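PDB 3IEE: putative exported protein from Bacteroides fragilis NCTC 9343, which is of unknown function but is probably an exported lipoprotein, mainly alpha-helical, with no beta strands. Local coordinates for residues L37-E43 with M140-K144. Numbering follows the deposited sequence.
Sequences LKDMVKE and MSEYK. With EDO (1,2-ethanediol), chain E.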
loop_
_atom_site.group_PDB
_atom_site.type_symbol
_atom_site.label_atom_id
_atom_site.label_comp_id
_atom_site.label_asym_id
_atom_site.label_seq_id
_atom_site.Cartn_x
_atom_site.Cartn_y
_atom_site.Cartn_z
ATOM N N LEU A 37 -6.356 2.611 -4.572
ATOM C CA LEU A 37 -5.780 1.359 -4.095
ATOM C C LEU A 37 -6.032 1.111 -2.599
ATOM O O LEU A 37 -6.114 -0.028 -2.138
ATOM C CB LEU A 37 -4.286 1.384 -4.423
ATOM C CG LEU A 37 -4.034 1.324 -5.933
ATOM C CD1 LEU A 37 -2.569 1.653 -6.249
ATOM C CD2 LEU A 37 -4.400 -0.042 -6.528
ATOM N N LYS A 38 -6.109 2.189 -1.843
ATOM C CA LYS A 38 -6.536 2.124 -0.430
ATOM C C LYS A 38 -7.922 1.514 -0.348
ATOM O O LYS A 38 -8.153 0.643 0.488
ATOM C CB LYS A 38 -6.456 3.509 0.222
ATOM C CG LYS A 38 -7.017 3.553 1.611
ATOM C CD LYS A 38 -6.913 4.905 2.245
ATOM C CE LYS A 38 -7.545 4.897 3.637
ATOM N NZ LYS A 38 -7.961 6.281 4.006
ATOM N N ASP A 39 -8.817 1.952 -1.228
ATOM C CA ASP A 39 -10.212 1.542 -1.246
ATOM C C ASP A 39 -10.420 0.128 -1.791
ATOM O O ASP A 39 -11.274 -0.614 -1.284
ATOM C CB ASP A 39 -11.005 2.501 -2.147
ATOM C CG ASP A 39 -12.287 2.953 -1.556
ATOM O OD1 ASP A 39 -12.388 2.974 -0.318
ATOM O OD2 ASP A 39 -13.215 3.314 -2.350
HETATM N N MSE A 40 -9.670 -0.229 -2.838
HETATM C CA MSE A 40 -9.822 -1.481 -3.584
HETATM C C MSE A 40 -9.143 -2.680 -2.947
HETATM O O MSE A 40 -9.588 -3.795 -3.189
HETATM C CB MSE A 40 -9.331 -1.355 -5.021
HETATM C CG MSE A 40 -10.163 -0.410 -5.852
HETATM SE SE MSE A 40 -12.007 -1.097 -6.079
HETATM C CE MSE A 40 -12.947 -0.168 -4.629
ATOM N N VAL A 41 -8.057 -2.437 -2.219
ATOM C CA VAL A 41 -7.435 -3.455 -1.367
ATOM C C VAL A 41 -7.356 -2.927 0.059
ATOM O O VAL A 41 -6.354 -2.331 0.452
ATOM C CB VAL A 41 -6.047 -3.886 -1.869
ATOM C CG1 VAL A 41 -5.573 -5.134 -1.064
ATOM C CG2 VAL A 41 -6.041 -4.122 -3.350
ATOM N N LYS A 42 -8.444 -3.084 0.786
ATOM C CA LYS A 42 -8.483 -2.757 2.213
ATOM C C LYS A 42 -7.985 -4.004 2.949
ATOM O O LYS A 42 -8.753 -4.916 3.187
ATOM C CB LYS A 42 -9.916 -2.404 2.676
ATOM C CG LYS A 42 -10.553 -1.128 2.098
ATOM C CD LYS A 42 -12.052 -1.009 2.485
ATOM C CE LYS A 42 -12.785 0.126 1.742
ATOM N NZ LYS A 42 -14.284 -0.008 1.844
ATOM N N GLU A 43 -6.701 -4.028 3.315
ATOM C CA GLU A 43 -6.089 -5.303 3.715
ATOM C C GLU A 43 -6.792 -5.935 4.930
ATOM O O GLU A 43 -6.949 -7.135 4.994
ATOM C CB GLU A 43 -4.615 -5.128 4.035
ATOM C CG GLU A 43 -3.706 -4.694 2.857
ATOM C CD GLU A 43 -3.863 -3.229 2.402
ATOM O OE1 GLU A 43 -4.461 -2.338 3.110
ATOM O OE2 GLU A 43 -3.320 -2.986 1.311
HETATM N N MSE A 140 -4.089 -9.517 -5.601
HETATM C CA MSE A 140 -4.633 -8.123 -5.428
HETATM C C MSE A 140 -3.552 -7.250 -4.836
HETATM O O MSE A 140 -3.259 -6.144 -5.323
HETATM C CB MSE A 140 -5.913 -8.123 -4.560
HETATM C CG MSE A 140 -7.105 -8.779 -5.271
HETATM SE SE MSE A 140 -8.498 -9.156 -3.961
HETATM C CE MSE A 140 -8.739 -7.399 -3.316
ATOM N N SER A 141 -2.882 -7.772 -3.829
ATOM C CA SER A 141 -1.897 -6.977 -3.123
ATOM C C SER A 141 -0.665 -6.744 -3.990
ATOM O O SER A 141 -0.073 -5.683 -3.982
ATOM C CB SER A 141 -1.505 -7.674 -1.836
ATOM O OG SER A 141 -2.548 -7.473 -0.901
ATOM N N GLU A 142 -0.363 -7.729 -4.806
ATOM C CA GLU A 142 0.782 -7.621 -5.720
ATOM C C GLU A 142 0.531 -6.589 -6.827
ATOM O O GLU A 142 1.409 -5.749 -7.144
ATOM C CB GLU A 142 1.126 -8.987 -6.316
ATOM C CG GLU A 142 1.947 -9.839 -5.376
ATOM C CD GLU A 142 2.298 -11.224 -5.932
ATOM O OE1 GLU A 142 1.731 -11.618 -6.980
ATOM O OE2 GLU A 142 3.130 -11.929 -5.285
ATOM N N TYR A 143 -0.650 -6.640 -7.422
ATOM C CA TYR A 143 -1.000 -5.629 -8.428
ATOM C C TYR A 143 -0.929 -4.203 -7.855
ATOM O O TYR A 143 -0.388 -3.265 -8.488
ATOM C CB TYR A 143 -2.401 -5.857 -8.950
ATOM C CG TYR A 143 -2.620 -7.027 -9.884
ATOM C CD1 TYR A 143 -1.924 -7.106 -11.093
ATOM C CD2 TYR A 143 -3.586 -7.988 -9.593
ATOM C CE1 TYR A 143 -2.172 -8.127 -11.981
ATOM C CE2 TYR A 143 -3.812 -9.022 -10.458
ATOM C CZ TYR A 143 -3.111 -9.081 -11.642
ATOM O OH TYR A 143 -3.329 -10.123 -12.500
ATOM N N LYS A 144 -1.423 -4.041 -6.619
ATOM C CA LYS A 144 -1.417 -2.748 -5.941
ATOM C C LYS A 144 0.043 -2.250 -5.751
ATOM O O LYS A 144 0.401 -1.113 -6.088
ATOM C CB LYS A 144 -2.107 -2.901 -4.605
ATOM C CG LYS A 144 -1.994 -1.709 -3.666
ATOM C CD LYS A 144 -2.963 -1.809 -2.513
ATOM C CE LYS A 144 -2.785 -0.728 -1.417
ATOM N NZ LYS A 144 -3.790 -0.858 -0.304
HETATM C C1 EDO E . 2.311 -9.533 -9.691
HETATM O O1 EDO E . 3.369 -9.355 -10.644
HETATM C C2 EDO E . 0.973 -9.865 -10.351
HETATM O O2 EDO E . 0.123 -10.564 -9.423
HETATM O O HOH W 1 -1.931 -4.760 -0.010
HETATM O O HOH W 2 -4.302 0.418 2.566
#
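Lys144 reaches from helix 123-162 to the break after helix 17-40, and its NZ donates to three acceptors there. With CG anti to the backbone N (chi1 170°) and the rest of the chain extended, it spans past Leu37 and Val41. Its CG runs 3.9 Å from CB of Leu37, the two side chains lying alongside and pointing opposite ways, while its CD passes obliquely over CB of Val41 at 3.8 Å. Lys144 NZ lies in the carbonyl plane of Val41 O, 3.1 Å away; it meets Leu37 O 58° out of the plane, off the lone pairs, opposite the face used by Val41 N, the helical donor. Val41 is the first residue to leave helical phi/psi and Lys42 occupies the N-cap position of helix 43-56, so within this mainly helical fold the ammonium bonds both sides of a short interhelical break. The salt bridge to Glu43 completes the grip: OE2 is met on its syn side at 2.7 Å from Lys144 NZ, brought round by a bend at chi2 (73°). One water donates to Glu43 OE2 and also bonds Ser141 OG; a second donates to OE1 and weakly accepts from Lys144. CG2 of Val41 packs 4.2 Å from CB of Met140, a selenomethionine.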